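PDB 3C8L: FtsZ-like protein of unknown function from Nostoc punctiforme, which is of unknown function, an FtsZ-like member of the Lin0512 family of conserved hypothetical proteins. Local coordinates for residues Q67-E70 with E71-L74. Residues are numbered along the deposited sequence; the frame is centred on the assembly and turned at random.
Sequences QVRE and EEVL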
loop_
_atom_site.group_PDB
_atom_site.type_symbol
_atom_site.label_atom_id
_atom_site.label_comp_id
_atom_site.label_asym_id
_atom_site.label_seq_id
_atom_site.Cartn_x
_atom_site.Cartn_y
_atom_site.Cartn_z
ATOM N N GLN A 67 25.165 2.117 3.316
ATOM C CA GLN A 67 25.131 0.680 3.568
ATOM C C GLN A 67 24.249 -0.080 2.572
ATOM O O GLN A 67 24.150 -1.297 2.663
ATOM C CB GLN A 67 24.648 0.381 4.988
ATOM C CG GLN A 67 25.614 0.827 6.090
ATOM C CD GLN A 67 25.099 0.547 7.476
ATOM O OE1 GLN A 67 24.268 -0.359 7.690
ATOM N NE2 GLN A 67 25.529 1.360 8.434
ATOM N N VAL A 68 23.619 0.630 1.630
ATOM C CA VAL A 68 22.757 -0.038 0.657
ATOM C C VAL A 68 23.576 -0.704 -0.446
ATOM O O VAL A 68 24.424 -0.082 -1.071
ATOM C CB VAL A 68 21.752 0.954 0.059
ATOM C CG1 VAL A 68 20.947 0.303 -1.085
ATOM C CG2 VAL A 68 20.782 1.437 1.135
ATOM N N ARG A 69 23.308 -1.986 -0.653
ATOM C CA ARG A 69 23.959 -2.796 -1.702
ATOM C C ARG A 69 23.155 -2.619 -2.993
ATOM O O ARG A 69 22.049 -3.171 -3.153
ATOM C CB ARG A 69 24.014 -4.250 -1.272
ATOM C CG ARG A 69 24.806 -4.446 0.029
ATOM C CD ARG A 69 24.938 -5.900 0.424
ATOM N NE ARG A 69 23.656 -6.516 0.736
ATOM C CZ ARG A 69 23.070 -6.540 1.932
ATOM N NH1 ARG A 69 23.630 -5.977 2.980
ATOM N NH2 ARG A 69 21.884 -7.132 2.082
ATOM N N GLU A 70 23.706 -1.831 -3.910
ATOM C CA GLU A 70 23.004 -1.451 -5.131
ATOM C C GLU A 70 22.522 -2.562 -6.013
ATOM O O GLU A 70 21.396 -2.535 -6.504
ATOM C CB GLU A 70 23.879 -0.496 -5.961
ATOM C CG GLU A 70 23.391 -0.240 -7.392
ATOM C CD GLU A 70 24.130 0.899 -8.090
ATOM O OE1 GLU A 70 24.635 1.818 -7.380
ATOM O OE2 GLU A 70 24.171 0.879 -9.344
ATOM N N GLU A 71 23.365 -3.554 -6.223
ATOM C CA GLU A 71 23.033 -4.650 -7.121
ATOM C C GLU A 71 21.825 -5.454 -6.662
ATOM O O GLU A 71 21.019 -5.893 -7.475
ATOM C CB GLU A 71 24.261 -5.547 -7.338
ATOM C CG GLU A 71 25.481 -4.831 -8.001
ATOM C CD GLU A 71 26.262 -3.853 -7.115
ATOM O OE1 GLU A 71 26.082 -3.833 -5.862
ATOM O OE2 GLU A 71 27.107 -3.108 -7.672
ATOM N N GLU A 72 21.714 -5.653 -5.363
ATOM C CA GLU A 72 20.587 -6.363 -4.790
ATOM C C GLU A 72 19.289 -5.566 -4.963
ATOM O O GLU A 72 18.253 -6.132 -5.294
ATOM C CB GLU A 72 20.862 -6.639 -3.306
ATOM C CG GLU A 72 19.760 -7.313 -2.559
ATOM C CD GLU A 72 20.174 -7.794 -1.163
ATOM O OE1 GLU A 72 21.388 -7.921 -0.905
ATOM O OE2 GLU A 72 19.262 -8.085 -0.356
ATOM N N VAL A 73 19.354 -4.254 -4.792
ATOM C CA VAL A 73 18.171 -3.403 -4.951
ATOM C C VAL A 73 17.713 -3.405 -6.414
ATOM O O VAL A 73 16.526 -3.570 -6.688
ATOM C CB VAL A 73 18.456 -1.978 -4.453
ATOM C CG1 VAL A 73 17.282 -1.045 -4.764
ATOM C CG2 VAL A 73 18.764 -1.978 -2.958
ATOM N N LEU A 74 18.636 -3.204 -7.347
ATOM C CA LEU A 74 18.247 -3.160 -8.754
ATOM C C LEU A 74 17.718 -4.478 -9.292
ATOM O O LEU A 74 16.916 -4.481 -10.212
ATOM C CB LEU A 74 19.375 -2.610 -9.646
ATOM C CG LEU A 74 19.669 -1.118 -9.476
ATOM C CD1 LEU A 74 20.810 -0.686 -10.396
ATOM C CD2 LEU A 74 18.419 -0.277 -9.715
HETATM O O HOH W 1 23.771 -8.231 -1.748
#
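At the N-terminus of the short helix 70-74, the N-cap residue Arg69 reaches forward to Glu72 in a local salt bridge over the first turn. Arg69 NE and NH2 grip the carboxylate side-on, and both nitrogens donate to one oxygen, Glu72 OE1, each at 3.1 Å. That oxygen lies in the guanidinium plane, yet the two donors reach it from one face of the carboxylate, whose plane is turned 43° from the guanidinium. With CG anti to the backbone N (chi1 177°), the extended Glu72 chain runs alongside Arg69. Arg69 NH1 turns to a second carboxylate, Glu21. An alanine in place of Glu72 would probably take away the oxygen shared by NE and NH2, leaving the guanidinium to be held mainly through Glu21 and freer to turn. Helix 70-74 lies in the beta-alpha-beta crossover between the parallel strands 55-62 and 81-94. The bond from Val73 N to the N-cap carbonyl Arg69 O is weak, while the next, Leu74 N to Glu70 O (3.0 Å), is nearly straight. On the side facing helix 22-34 and the sheet, Val68 CG1 meets Val73 CG2 at 3.7 Å, the two valines crossing at about a right angle; Val73 also packs on Val30, Val68 on Val86.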